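Long-range contact in putative adhesin (Bacteroides thetaiotaomicron, PDB 4QDG), which is a putative lipoprotein adhesin of the FimB/Mfa2 family, probably a pilus-associated component at the cell outer membrane: residues 36-41 with 65-70. Sequence-based numbering, arbitrary orientation. Where two conformers were deposited one is given.
With MG (magnesium ion), chain C.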
loop_
_atom_site.group_PDB
_atom_site.type_symbol
_atom_site.label_atom_id
_atom_site.label_comp_id
_atom_site.label_asym_id
_atom_site.label_seq_id
_atom_site.Cartn_x
_atom_site.Cartn_y
_atom_site.Cartn_z
ATOM N N ASP A 36 -6.958 8.981 -8.485
ATOM C CA ASP A 36 -6.986 9.665 -9.785
ATOM C C ASP A 36 -7.636 8.826 -10.923
ATOM O O ASP A 36 -7.870 9.348 -12.011
ATOM C CB ASP A 36 -5.529 10.022 -10.190
ATOM C CG ASP A 36 -4.603 8.837 -10.500
ATOM O OD1 ASP A 36 -4.835 7.734 -9.951
ATOM O OD2 ASP A 36 -3.646 9.017 -11.282
ATOM N N CYS A 37 -7.846 7.524 -10.697
ATOM C CA CYS A 37 -8.462 6.643 -11.683
ATOM C C CYS A 37 -9.238 5.566 -10.957
ATOM O O CYS A 37 -8.781 5.019 -9.959
ATOM C CB CYS A 37 -7.446 6.062 -12.667
ATOM S SG CYS A 37 -6.124 5.085 -11.894
ATOM N N LEU A 38 -10.451 5.314 -11.423
ATOM C CA LEU A 38 -11.336 4.389 -10.765
ATOM C C LEU A 38 -11.859 3.329 -11.727
ATOM O O LEU A 38 -12.257 3.644 -12.840
ATOM C CB LEU A 38 -12.481 5.226 -10.165
ATOM C CG LEU A 38 -13.635 4.531 -9.455
ATOM C CD1 LEU A 38 -13.161 3.788 -8.188
ATOM C CD2 LEU A 38 -14.680 5.542 -9.127
ATOM N N THR A 39 -11.835 2.072 -11.280
ATOM C CA THR A 39 -12.357 0.937 -12.013
ATOM C C THR A 39 -13.467 0.386 -11.157
ATOM O O THR A 39 -13.210 -0.069 -10.044
ATOM C CB THR A 39 -11.252 -0.106 -12.324
ATOM O OG1 THR A 39 -10.220 0.488 -13.104
ATOM C CG2 THR A 39 -11.796 -1.334 -13.065
ATOM N N LEU A 40 -14.690 0.413 -11.660
ATOM C CA LEU A 40 -15.848 -0.103 -10.916
ATOM C C LEU A 40 -16.426 -1.322 -11.674
ATOM O O LEU A 40 -16.781 -1.222 -12.850
ATOM C CB LEU A 40 -16.896 1.023 -10.711
ATOM C CG LEU A 40 -18.146 0.748 -9.849
ATOM C CD1 LEU A 40 -19.206 -0.048 -10.620
ATOM C CD2 LEU A 40 -17.815 0.160 -8.469
ATOM N N LEU A 41 -16.507 -2.461 -10.989
ATOM C CA LEU A 41 -17.008 -3.717 -11.555
ATOM C C LEU A 41 -18.354 -4.078 -10.962
ATOM O O LEU A 41 -18.552 -3.933 -9.753
ATOM C CB LEU A 41 -16.013 -4.859 -11.315
ATOM C CG LEU A 41 -14.609 -4.635 -11.850
ATOM C CD1 LEU A 41 -13.625 -5.374 -11.023
ATOM C CD2 LEU A 41 -14.499 -5.040 -13.287
ATOM N N TYR A 65 -18.876 13.902 -6.115
ATOM C CA TYR A 65 -18.938 12.887 -7.168
ATOM C C TYR A 65 -19.688 11.637 -6.734
ATOM O O TYR A 65 -19.451 11.098 -5.647
ATOM C CB TYR A 65 -17.515 12.451 -7.653
ATOM C CG TYR A 65 -17.528 11.270 -8.608
ATOM C CD1 TYR A 65 -18.124 11.368 -9.862
ATOM C CD2 TYR A 65 -17.036 10.025 -8.217
ATOM C CE1 TYR A 65 -18.213 10.265 -10.712
ATOM C CE2 TYR A 65 -17.112 8.914 -9.065
ATOM C CZ TYR A 65 -17.693 9.044 -10.315
ATOM O OH TYR A 65 -17.782 7.969 -11.164
ATOM N N ARG A 66 -20.587 11.185 -7.616
ATOM C CA ARG A 66 -21.382 9.963 -7.463
ATOM C C ARG A 66 -21.469 9.247 -8.790
ATOM O O ARG A 66 -21.538 9.892 -9.827
ATOM C CB ARG A 66 -22.811 10.238 -6.940
ATOM C CG ARG A 66 -22.918 10.965 -5.600
ATOM C CD ARG A 66 -22.397 10.204 -4.405
ATOM N NE ARG A 66 -22.587 10.989 -3.190
ATOM C CZ ARG A 66 -21.688 11.817 -2.671
ATOM N NH1 ARG A 66 -20.486 11.946 -3.231
ATOM N NH2 ARG A 66 -21.970 12.501 -1.573
HETATM N N MSE A 67 -21.448 7.938 -8.780
HETATM C CA MSE A 67 -21.574 7.185 -10.007
HETATM C C MSE A 67 -22.998 6.673 -10.109
HETATM O O MSE A 67 -23.405 5.813 -9.327
HETATM C CB MSE A 67 -20.566 6.030 -10.079
HETATM C CG MSE A 67 -20.595 5.329 -11.432
HETATM SE SE MSE A 67 -19.532 3.723 -11.447
HETATM C CE MSE A 67 -17.747 4.583 -11.455
ATOM N N LYS A 68 -23.755 7.210 -11.081
ATOM C CA LYS A 68 -25.119 6.811 -11.351
ATOM C C LYS A 68 -25.097 5.597 -12.259
ATOM O O LYS A 68 -24.471 5.638 -13.319
ATOM C CB LYS A 68 -25.862 7.979 -11.985
ATOM C CG LYS A 68 -27.318 7.722 -12.309
ATOM C CD LYS A 68 -27.943 8.958 -13.004
ATOM C CE LYS A 68 -27.599 9.097 -14.476
ATOM N NZ LYS A 68 -28.328 8.106 -15.314
ATOM N N LEU A 69 -25.731 4.498 -11.827
ATOM C CA LEU A 69 -25.796 3.294 -12.634
ATOM C C LEU A 69 -27.225 2.889 -12.873
ATOM O O LEU A 69 -27.930 2.537 -11.927
ATOM C CB LEU A 69 -25.014 2.107 -12.017
ATOM C CG LEU A 69 -23.494 2.205 -11.938
ATOM C CD1 LEU A 69 -22.925 1.103 -11.040
ATOM C CD2 LEU A 69 -22.867 2.084 -13.301
ATOM N N ASP A 70 -27.640 2.886 -14.144
ATOM C CA ASP A 70 -28.943 2.378 -14.542
ATOM C C ASP A 70 -28.834 0.858 -14.576
ATOM O O ASP A 70 -27.981 0.329 -15.277
ATOM C CB ASP A 70 -29.403 2.969 -15.893
ATOM C CG ASP A 70 -29.811 4.416 -15.767
ATOM O OD1 ASP A 70 -30.815 4.691 -15.068
ATOM O OD2 ASP A 70 -29.108 5.275 -16.323
HETATM MG MG MG C . -3.966 6.477 -11.555
#
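Tyr65 meets Leu38 at the rim of its ring, where the leucine methyl CD2 lies near the ring plane, 4.2 Å from CE2. Toward residues 36-41 the ring offers its edge, while Met67 N lies over one face, offset toward the rim.

Met67, present as selenomethionine, gives the largest share of residues 65-70, and Leu40 contributes about as much from the other side. CG and the selenium follow an extended course (chi1 -174°) that drives the chain across the gap, and a bend at chi3 (-73°) then turns CE aside. Its selenium thus rests 3.7 Å from Leu40 CG, while CE settles 3.7 Å from Leu40 CB and also comes tip to tip with Leu38 CD2 at 4.0 Å. One selenoether side chain thereby bridges two leucines on the same side of a strand.

Lys68, exposed, pairs through NZ with Asp70 OD2 in a salt bridge within its own segment. Leu69 returns to the interior, its CD1 reaching 3.9 Å from Leu40 CD1. This alternation of buried and exposed residues is the principle by which two beta layers stack as a sandwich: the axes of the short strands 38-41 and 67-70 come within 11.2 Å at their closest, their directions differ by 28°, and apolar side chains alone join them.

In the loop just before strand 38-44, Asp36 (through both carboxylate oxygens) and Cys37 SG bind a magnesium ion together with Cys86 and His124, and Leu38 follows at once. Strand 38-44 lies between 49-55 and 75-82, both antiparallel to it, whereas 67-70 pairs antiparallel with 15-20, whose Phe19 touches Leu38 and Leu40; Val55 and Phe78 extend the same interior.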